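Local coordinates for sugar ABC transporter substrate-binding protein (Treponema pallidum subsp. pallidum, PDB 5U2P) that probably binds a small solute, perhaps a sugar, in the periplasm for an ABC transporter, its natural ligand being undetermined, at residues L192-V200 and L290-T301; I177-T185 and G240-V251. All blocks are in the same frame, centred on the assembly; numbering follows the deposited sequence.

Contact 1: residues L192-V200 and L290-T301; sequences LLADAITKV and LPITENAQDVLT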
loop_
_atom_site.group_PDB
_atom_site.type_symbol
_atom_site.label_atom_id
_atom_site.label_comp_id
_atom_site.label_asym_id
_atom_site.label_seq_id
_atom_site.Cartn_x
_atom_site.Cartn_y
_atom_site.Cartn_z
ATOM N N LEU A 192 -10.272 2.404 6.690
ATOM C CA LEU A 192 -11.301 1.381 6.812
ATOM C C LEU A 192 -12.256 1.400 5.628
ATOM O O LEU A 192 -12.481 0.373 4.964
ATOM C CB LEU A 192 -12.093 1.570 8.118
ATOM C CG LEU A 192 -13.296 0.654 8.329
ATOM C CD1 LEU A 192 -12.824 -0.754 8.326
ATOM C CD2 LEU A 192 -13.980 0.978 9.644
ATOM N N LEU A 193 -12.818 2.566 5.347
ATOM C CA LEU A 193 -13.745 2.663 4.228
ATOM C C LEU A 193 -12.994 2.525 2.899
ATOM O O LEU A 193 -13.507 1.928 1.943
ATOM C CB LEU A 193 -14.522 3.980 4.280
ATOM C CG LEU A 193 -15.704 4.096 3.323
ATOM C CD1 LEU A 193 -16.690 2.940 3.531
ATOM C CD2 LEU A 193 -16.394 5.443 3.521
ATOM N N ALA A 194 -11.779 3.064 2.833
ATOM C CA ALA A 194 -10.947 2.929 1.630
ATOM C C ALA A 194 -10.720 1.461 1.275
ATOM O O ALA A 194 -10.833 1.061 0.114
ATOM C CB ALA A 194 -9.623 3.636 1.820
ATOM N N ASP A 195 -10.362 0.667 2.281
ATOM C CA ASP A 195 -10.154 -0.758 2.087
ATOM C C ASP A 195 -11.404 -1.409 1.489
ATOM O O ASP A 195 -11.348 -2.097 0.459
ATOM C CB ASP A 195 -9.776 -1.409 3.423
ATOM C CG ASP A 195 -9.600 -2.903 3.322
ATOM O OD1 ASP A 195 -8.498 -3.338 2.905
ATOM O OD2 ASP A 195 -10.552 -3.643 3.671
ATOM N N ALA A 196 -12.551 -1.150 2.106
ATOM C CA ALA A 196 -13.773 -1.810 1.695
ATOM C C ALA A 196 -14.239 -1.378 0.311
ATOM O O ALA A 196 -14.646 -2.222 -0.488
ATOM C CB ALA A 196 -14.850 -1.556 2.727
ATOM N N ILE A 197 -14.176 -0.078 0.020
ATOM C CA ILE A 197 -14.554 0.427 -1.298
ATOM C C ILE A 197 -13.651 -0.210 -2.354
ATOM O O ILE A 197 -14.105 -0.596 -3.442
ATOM C CB ILE A 197 -14.451 1.972 -1.375
ATOM C CG1 ILE A 197 -15.546 2.624 -0.522
ATOM C CG2 ILE A 197 -14.547 2.468 -2.836
ATOM C CD1 ILE A 197 -15.393 4.122 -0.340
ATOM N N THR A 198 -12.371 -0.310 -2.028
ATOM C CA THR A 198 -11.392 -0.785 -2.995
ATOM C C THR A 198 -11.692 -2.248 -3.325
ATOM O O THR A 198 -11.648 -2.664 -4.502
ATOM C CB THR A 198 -9.940 -0.605 -2.458
ATOM O OG1 THR A 198 -9.662 0.796 -2.323
ATOM C CG2 THR A 198 -8.915 -1.215 -3.426
ATOM N N LYS A 199 -12.021 -3.029 -2.304
ATOM C CA LYS A 199 -12.279 -4.449 -2.503
ATOM C C LYS A 199 -13.546 -4.713 -3.324
ATOM O O LYS A 199 -13.553 -5.597 -4.164
ATOM C CB LYS A 199 -12.368 -5.171 -1.164
ATOM C CG LYS A 199 -11.034 -5.337 -0.499
ATOM C CD LYS A 199 -11.159 -6.203 0.743
ATOM C CE LYS A 199 -9.834 -6.366 1.410
ATOM N NZ LYS A 199 -9.779 -7.635 2.200
ATOM N N VAL A 200 -14.612 -3.967 -3.078
ATOM C CA VAL A 200 -15.846 -4.238 -3.813
ATOM C C VAL A 200 -15.651 -3.860 -5.284
ATOM O O VAL A 200 -16.156 -4.542 -6.172
ATOM C CB VAL A 200 -17.062 -3.502 -3.200
ATOM C CG1 VAL A 200 -16.899 -1.991 -3.274
ATOM C CG2 VAL A 200 -18.352 -3.957 -3.878
ATOM N N LEU A 290 -10.018 -8.125 7.009
ATOM C CA LEU A 290 -11.171 -7.445 7.600
ATOM C C LEU A 290 -12.428 -7.815 6.824
ATOM O O LEU A 290 -12.591 -7.384 5.676
ATOM C CB LEU A 290 -10.983 -5.931 7.602
ATOM C CG LEU A 290 -12.147 -5.126 8.201
ATOM C CD1 LEU A 290 -12.131 -5.122 9.731
ATOM C CD2 LEU A 290 -12.093 -3.734 7.664
ATOM N N PRO A 291 -13.332 -8.613 7.434
ATOM C CA PRO A 291 -14.482 -9.059 6.634
ATOM C C PRO A 291 -15.585 -8.005 6.534
ATOM O O PRO A 291 -16.598 -8.094 7.234
ATOM C CB PRO A 291 -14.964 -10.294 7.390
ATOM C CG PRO A 291 -14.634 -9.996 8.821
ATOM C CD PRO A 291 -13.358 -9.185 8.796
ATOM N N ILE A 292 -15.384 -7.032 5.650
ATOM C CA ILE A 292 -16.242 -5.853 5.564
ATOM C C ILE A 292 -16.947 -5.799 4.218
ATOM O O ILE A 292 -17.766 -4.913 3.974
ATOM C CB ILE A 292 -15.421 -4.555 5.782
ATOM C CG1 ILE A 292 -16.345 -3.364 6.060
ATOM C CG2 ILE A 292 -14.488 -4.301 4.601
ATOM C CD1 ILE A 292 -15.612 -2.119 6.505
ATOM N N THR A 293 -16.608 -6.743 3.343
ATOM C CA THR A 293 -17.308 -6.916 2.070
ATOM C C THR A 293 -17.557 -8.395 1.818
ATOM O O THR A 293 -16.893 -9.245 2.409
ATOM C CB THR A 293 -16.516 -6.339 0.875
ATOM O OG1 THR A 293 -15.344 -7.133 0.632
ATOM C CG2 THR A 293 -16.107 -4.900 1.142
ATOM N N GLU A 294 -18.492 -8.699 0.923
ATOM C CA GLU A 294 -18.827 -10.085 0.622
ATOM C C GLU A 294 -17.604 -10.852 0.110
ATOM O O GLU A 294 -17.490 -12.060 0.313
ATOM C CB GLU A 294 -19.973 -10.152 -0.403
ATOM C CG GLU A 294 -19.571 -10.070 -1.893
ATOM C CD GLU A 294 -19.057 -8.699 -2.317
ATOM O OE1 GLU A 294 -19.334 -7.706 -1.610
ATOM O OE2 GLU A 294 -18.381 -8.615 -3.366
ATOM N N ASN A 295 -16.687 -10.136 -0.535
ATOM C CA ASN A 295 -15.529 -10.751 -1.181
ATOM C C ASN A 295 -14.203 -10.476 -0.468
ATOM O O ASN A 295 -13.148 -10.721 -1.030
ATOM C CB ASN A 295 -15.430 -10.265 -2.631
ATOM C CG ASN A 295 -15.075 -8.786 -2.737
ATOM O OD1 ASN A 295 -15.174 -8.033 -1.768
ATOM N ND2 ASN A 295 -14.665 -8.366 -3.923
ATOM N N ALA A 296 -14.264 -9.991 0.771
ATOM C CA ALA A 296 -13.076 -9.533 1.505
ATOM C C ALA A 296 -11.894 -10.513 1.489
ATOM O O ALA A 296 -10.738 -10.089 1.513
ATOM C CB ALA A 296 -13.458 -9.220 2.954
ATOM N N GLN A 297 -12.179 -11.813 1.437
ATOM C CA GLN A 297 -11.128 -12.833 1.515
ATOM C C GLN A 297 -10.335 -12.953 0.206
ATOM O O GLN A 297 -9.309 -13.639 0.153
ATOM C CB GLN A 297 -11.736 -14.196 1.873
ATOM C CG GLN A 297 -12.514 -14.226 3.188
ATOM C CD GLN A 297 -11.626 -14.093 4.423
ATOM O OE1 GLN A 297 -10.408 -14.280 4.357
ATOM N NE2 GLN A 297 -12.242 -13.773 5.560
ATOM N N ASP A 298 -10.806 -12.281 -0.842
ATOM C CA ASP A 298 -10.215 -12.424 -2.166
ATOM C C ASP A 298 -8.866 -11.714 -2.281
ATOM O O ASP A 298 -7.931 -12.259 -2.850
ATOM C CB ASP A 298 -11.180 -11.906 -3.246
ATOM C CG ASP A 298 -11.413 -10.394 -3.179
ATOM O OD1 ASP A 298 -11.039 -9.757 -2.171
ATOM O OD2 ASP A 298 -11.999 -9.843 -4.141
ATOM N N VAL A 299 -8.765 -10.508 -1.729
ATOM C CA VAL A 299 -7.580 -9.677 -1.927
ATOM C C VAL A 299 -7.340 -8.785 -0.711
ATOM O O VAL A 299 -8.276 -8.433 -0.006
ATOM C CB VAL A 299 -7.714 -8.810 -3.203
ATOM C CG1 VAL A 299 -8.600 -7.577 -2.956
ATOM C CG2 VAL A 299 -6.374 -8.413 -3.725
ATOM N N LEU A 300 -6.084 -8.446 -0.460
ATOM C CA LEU A 300 -5.740 -7.438 0.539
ATOM C C LEU A 300 -5.645 -6.097 -0.171
ATOM O O LEU A 300 -5.406 -6.054 -1.379
ATOM C CB LEU A 300 -4.411 -7.762 1.228
ATOM C CG LEU A 300 -4.361 -9.045 2.057
ATOM C CD1 LEU A 300 -2.964 -9.332 2.505
ATOM C CD2 LEU A 300 -5.279 -8.935 3.254
ATOM N N THR A 301 -5.812 -5.004 0.568
ATOM C CA THR A 301 -5.433 -3.689 0.058
ATOM C C THR A 301 -4.256 -3.111 0.838
ATOM O O THR A 301 -3.925 -3.567 1.941
ATOM C CB THR A 301 -6.605 -2.666 0.100
ATOM O OG1 THR A 301 -6.775 -2.162 1.432
ATOM C CG2 THR A 301 -7.904 -3.296 -0.416
HETATM O O HOH W 1 -6.861 -5.561 3.249
#

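Contact 2: residues I177-T185 and G240-V251; sequences IVPLALSTT and GYVNKHHRTARV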
loop_
_atom_site.group_PDB
_atom_site.type_symbol
_atom_site.label_atom_id
_atom_site.label_comp_id
_atom_site.label_asym_id
_atom_site.label_seq_id
_atom_site.Cartn_x
_atom_site.Cartn_y
_atom_site.Cartn_z
ATOM N N ILE A 177 -12.388 -1.704 27.137
ATOM C CA ILE A 177 -11.640 -2.129 25.959
ATOM C C ILE A 177 -12.366 -1.755 24.682
ATOM O O ILE A 177 -13.439 -2.292 24.392
ATOM C CB ILE A 177 -11.405 -3.646 25.967
ATOM C CG1 ILE A 177 -10.546 -4.021 27.176
ATOM C CG2 ILE A 177 -10.756 -4.103 24.633
ATOM C CD1 ILE A 177 -10.231 -5.506 27.292
ATOM N N VAL A 178 -11.773 -0.853 23.907
ATOM C CA VAL A 178 -12.404 -0.399 22.674
ATOM C C VAL A 178 -12.413 -1.548 21.666
ATOM O O VAL A 178 -11.409 -2.268 21.512
ATOM C CB VAL A 178 -11.702 0.832 22.100
ATOM C CG1 VAL A 178 -12.323 1.238 20.762
ATOM C CG2 VAL A 178 -11.810 1.974 23.083
ATOM N N PRO A 179 -13.565 -1.763 21.003
ATOM C CA PRO A 179 -13.649 -2.998 20.221
ATOM C C PRO A 179 -12.783 -2.946 18.963
ATOM O O PRO A 179 -11.948 -3.828 18.765
ATOM C CB PRO A 179 -15.148 -3.090 19.861
ATOM C CG PRO A 179 -15.849 -2.079 20.745
ATOM C CD PRO A 179 -14.822 -0.998 20.935
ATOM N N LEU A 180 -12.992 -1.926 18.132
ATOM C CA LEU A 180 -12.237 -1.765 16.885
ATOM C C LEU A 180 -11.660 -0.359 16.785
ATOM O O LEU A 180 -12.368 0.599 16.497
ATOM C CB LEU A 180 -13.116 -2.050 15.662
ATOM C CG LEU A 180 -12.464 -1.941 14.279
ATOM C CD1 LEU A 180 -11.313 -2.907 14.144
ATOM C CD2 LEU A 180 -13.488 -2.187 13.169
ATOM N N ALA A 181 -10.358 -0.261 17.011
ATOM C CA ALA A 181 -9.636 0.989 16.957
ATOM C C ALA A 181 -9.129 1.332 15.551
ATOM O O ALA A 181 -8.733 0.450 14.756
ATOM C CB ALA A 181 -8.463 0.940 17.938
ATOM N N LEU A 182 -9.152 2.630 15.271
ATOM C CA LEU A 182 -8.692 3.231 14.015
ATOM C C LEU A 182 -7.803 4.407 14.345
ATOM O O LEU A 182 -8.016 5.086 15.352
ATOM C CB LEU A 182 -9.881 3.696 13.162
ATOM C CG LEU A 182 -10.948 2.648 12.855
ATOM C CD1 LEU A 182 -12.121 3.294 12.147
ATOM C CD2 LEU A 182 -10.389 1.505 11.993
ATOM N N SER A 183 -6.806 4.650 13.504
ATOM C CA SER A 183 -5.904 5.771 13.683
ATOM C C SER A 183 -6.048 6.800 12.574
ATOM O O SER A 183 -6.438 6.496 11.437
ATOM C CB SER A 183 -4.454 5.273 13.768
ATOM O OG SER A 183 -4.053 4.622 12.599
ATOM N N THR A 184 -5.709 8.036 12.905
ATOM C CA THR A 184 -5.914 9.143 11.988
ATOM C C THR A 184 -4.962 9.068 10.806
ATOM O O THR A 184 -3.833 8.603 10.945
ATOM C CB THR A 184 -5.730 10.495 12.708
ATOM O OG1 THR A 184 -6.194 11.552 11.863
ATOM C CG2 THR A 184 -4.284 10.741 13.061
ATOM N N THR A 185 -5.430 9.530 9.648
ATOM C CA THR A 185 -4.601 9.650 8.465
ATOM C C THR A 185 -4.693 11.065 7.907
ATOM O O THR A 185 -5.531 11.858 8.342
ATOM C CB THR A 185 -5.031 8.694 7.343
ATOM O OG1 THR A 185 -6.246 9.194 6.773
ATOM C CG2 THR A 185 -5.251 7.266 7.866
ATOM N N GLY A 240 -21.601 1.435 18.069
ATOM C CA GLY A 240 -20.514 1.956 18.881
ATOM C C GLY A 240 -19.260 1.092 18.863
ATOM O O GLY A 240 -18.430 1.172 19.759
ATOM N N TYR A 241 -19.114 0.267 17.833
ATOM C CA TYR A 241 -17.937 -0.569 17.681
ATOM C C TYR A 241 -16.740 0.230 17.179
ATOM O O TYR A 241 -15.600 -0.148 17.425
ATOM C CB TYR A 241 -18.224 -1.732 16.730
ATOM C CG TYR A 241 -19.253 -2.711 17.248
ATOM C CD1 TYR A 241 -19.622 -2.723 18.595
ATOM C CD2 TYR A 241 -19.843 -3.644 16.400
ATOM C CE1 TYR A 241 -20.552 -3.620 19.068
ATOM C CE2 TYR A 241 -20.776 -4.553 16.872
ATOM C CZ TYR A 241 -21.126 -4.533 18.211
ATOM O OH TYR A 241 -22.053 -5.428 18.697
ATOM N N VAL A 242 -16.997 1.316 16.455
ATOM C CA VAL A 242 -15.960 2.317 16.200
ATOM C C VAL A 242 -16.456 3.629 16.781
ATOM O O VAL A 242 -17.651 3.925 16.724
ATOM C CB VAL A 242 -15.621 2.512 14.701
ATOM C CG1 VAL A 242 -15.180 1.191 14.043
ATOM C CG2 VAL A 242 -16.785 3.119 13.958
ATOM N N ASN A 243 -15.536 4.406 17.348
ATOM C CA ASN A 243 -15.891 5.665 18.003
ATOM C C ASN A 243 -15.500 6.859 17.139
ATOM O O ASN A 243 -14.311 7.075 16.877
ATOM C CB ASN A 243 -15.209 5.751 19.374
ATOM C CG ASN A 243 -15.777 6.853 20.243
ATOM O OD1 ASN A 243 -16.020 7.964 19.770
ATOM N ND2 ASN A 243 -15.988 6.553 21.529
ATOM N N LYS A 244 -16.495 7.635 16.701
ATOM C CA LYS A 244 -16.230 8.798 15.853
ATOM C C LYS A 244 -15.263 9.746 16.548
ATOM O O LYS A 244 -14.395 10.337 15.908
ATOM C CB LYS A 244 -17.531 9.542 15.500
ATOM C CG LYS A 244 -17.333 10.717 14.534
ATOM C CD LYS A 244 -18.639 11.460 14.237
ATOM C CE LYS A 244 -18.406 12.630 13.281
ATOM N NZ LYS A 244 -19.640 13.420 13.010
ATOM N N HIS A 245 -15.408 9.872 17.865
ATOM C CA HIS A 245 -14.637 10.845 18.629
ATOM C C HIS A 245 -13.191 10.415 18.809
ATOM O O HIS A 245 -12.344 11.225 19.196
ATOM C CB HIS A 245 -15.292 11.067 19.993
ATOM C CG HIS A 245 -16.756 11.368 19.904
ATOM N ND1 HIS A 245 -17.256 12.385 19.119
ATOM C CD2 HIS A 245 -17.828 10.775 20.481
ATOM C CE1 HIS A 245 -18.573 12.414 19.228
ATOM N NE2 HIS A 245 -18.945 11.447 20.048
ATOM N N HIS A 246 -12.909 9.145 18.511
ATOM C CA HIS A 246 -11.566 8.595 18.673
ATOM C C HIS A 246 -10.831 8.498 17.344
ATOM O O HIS A 246 -9.625 8.252 17.323
ATOM C CB HIS A 246 -11.616 7.201 19.319
ATOM C CG HIS A 246 -12.143 7.195 20.722
ATOM N ND1 HIS A 246 -13.083 8.098 21.170
ATOM C CD2 HIS A 246 -11.871 6.382 21.772
ATOM C CE1 HIS A 246 -13.363 7.847 22.437
ATOM N NE2 HIS A 246 -12.642 6.811 22.826
ATOM N N ARG A 247 -11.543 8.688 16.235
ATOM C CA ARG A 247 -10.934 8.468 14.933
ATOM C C ARG A 247 -9.746 9.406 14.673
ATOM O O ARG A 247 -8.925 9.125 13.805
ATOM C CB ARG A 247 -11.974 8.625 13.811
ATOM C CG ARG A 247 -11.405 8.342 12.410
ATOM C CD ARG A 247 -12.476 8.299 11.318
ATOM N NE ARG A 247 -13.071 9.610 11.052
ATOM C CZ ARG A 247 -12.517 10.549 10.288
ATOM N NH1 ARG A 247 -11.341 10.337 9.714
ATOM N NH2 ARG A 247 -13.139 11.710 10.104
ATOM N N THR A 248 -9.644 10.504 15.426
ATOM C CA THR A 248 -8.520 11.438 15.276
ATOM C C THR A 248 -7.310 11.020 16.125
ATOM O O THR A 248 -6.328 11.768 16.248
ATOM C CB THR A 248 -8.923 12.884 15.655
ATOM O OG1 THR A 248 -7.794 13.752 15.519
ATOM C CG2 THR A 248 -9.427 12.966 17.071
ATOM N N ALA A 249 -7.385 9.821 16.698
ATOM C CA ALA A 249 -6.317 9.300 17.541
ATOM C C ALA A 249 -5.060 9.095 16.734
ATOM O O ALA A 249 -5.093 8.501 15.650
ATOM C CB ALA A 249 -6.723 7.988 18.198
ATOM N N ARG A 250 -3.952 9.570 17.280
ATOM C CA ARG A 250 -2.662 9.438 16.627
ATOM C C ARG A 250 -2.159 7.999 16.724
ATOM O O ARG A 250 -2.547 7.258 17.615
ATOM C CB ARG A 250 -1.648 10.393 17.254
ATOM C CG ARG A 250 -1.935 11.860 16.967
ATOM C CD ARG A 250 -1.173 12.772 17.919
ATOM N NE ARG A 250 0.274 12.585 17.834
ATOM C CZ ARG A 250 1.156 13.194 18.623
ATOM N NH1 ARG A 250 0.740 14.035 19.564
ATOM N NH2 ARG A 250 2.454 12.961 18.475
ATOM N N VAL A 251 -1.295 7.614 15.797
ATOM C CA VAL A 251 -0.707 6.281 15.825
ATOM C C VAL A 251 -0.036 6.016 17.168
ATOM O O VAL A 251 -0.148 4.909 17.726
ATOM C CB VAL A 251 0.306 6.103 14.657
ATOM C CG1 VAL A 251 1.170 4.861 14.870
ATOM C CG2 VAL A 251 -0.432 6.003 13.349
HETATM O O HOH W 2 -12.499 3.534 16.601
#

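Contact 1: residues L192-V200 and L290-T301
K199 runs across the 290-301 loop and ends among its backbone carbonyls. With CG beside the backbone N (chi1 -73°) and the chain extended beyond it, NZ comes within 2.7 Å of A296 O, in the carbonyl plane and on a lone pair; V299 O is a second, weaker acceptor. On the way K199 CG passes T301 CG2 at 3.7 Å. The loop answers in kind: N295 ND2 donates to K199 O at 3.0 Å, almost straight (168°) but from above the carbonyl plane, while N295 OD1 takes the hydroxyl of T293. N295 is poorly ordered, so this fine geometry is less certain. One turn earlier, T301 OG1 donates to D195 OD1 at 2.6 Å on the anti side of the carboxylate, and a water joins that oxygen to T301 N. The apolar flank is tight, I292 CG2 lying 3.3 Å from A196 CB. The lysine is thus held mainly by A296 O, and the aspartate holds the start of the next strand. In one lobe of a fold consistent with two-lobed solute-binding proteins, helix 227-238 flanks L192, L193 and T293, F267 of strand 263-267 touches L192, D195 and L290, and N140 of strand 138-145 also bonds T301 OG1.

Contact 2: residues I177-T185 and G240-V251
P179 lays its ring over the backbone of Y241, with CD 3.7 Å from Y241 O and CG obliquely placed near the tyrosine ring. The same carbonyl accepts from L180 N at 3.2 Å; the angle at the hydrogen is 140°, so this bond is bent. Next along the chain, the side chains of L180 and V242 run alongside each other in the same direction. With L180 CG anti to the backbone N (chi1 -179°) and chi2 at 60°, CD2 comes beside V242 CG1 at 3.9 Å; L182 CD1 approaches that same methyl obliquely from farther along the segment. Between these apolar groups and the turn that follows, a water donates to L180 O and accepts from N243 N, and N243 closes an Asx turn through its OD1 and H245 N. At the far end the second direct bond, T184 N to A249 O, measures 2.9 Å. S183 CA adds a CH contact to the same oxygen at 3.5 Å, and T184 CG2 lies equally near it. S183 OG touches V251 CG2, but its polar partner is Y266 OH. H246 to A249 form a type I turn, and R250 occupies the N-cap position before helix 251-258, its backbone N donating to E253 OE1. The contact joins strand 178-181, at the mixed sheet of its lobe, to an irregular connection. Its chemistry implies a main-chain join: both direct hydrogen bonds run backbone to backbone, with the water bridge between them, while the side chains that meet across the segments do so mostly through carbon.

How the contacts relate
Contacts 1 and 2 have centres about 19 Å apart and meet directly where L192 CD2 packs on L182 CD1 at 3.9 Å. Their segments alternate along the chain: 177-185 leads into helix 191-214, then 240-251 follows, and 290-301 comes last. Both reach the mixed sheet of one lobe, with strands 138-145, 263-267 and 300-303; its F267 touches L182 from one contact and L192, D195 and L290 from the other. Contact 1 is the more buried, with 10 of 15 touching residues buried against 6 of 14; the contact centres lie about 14 and 21 Å from the chain centre. A 1,2-ethanediol, probably from the crystallisation liquor, lies about 5 Å from the T301 side chain without establishing a natural ligand site.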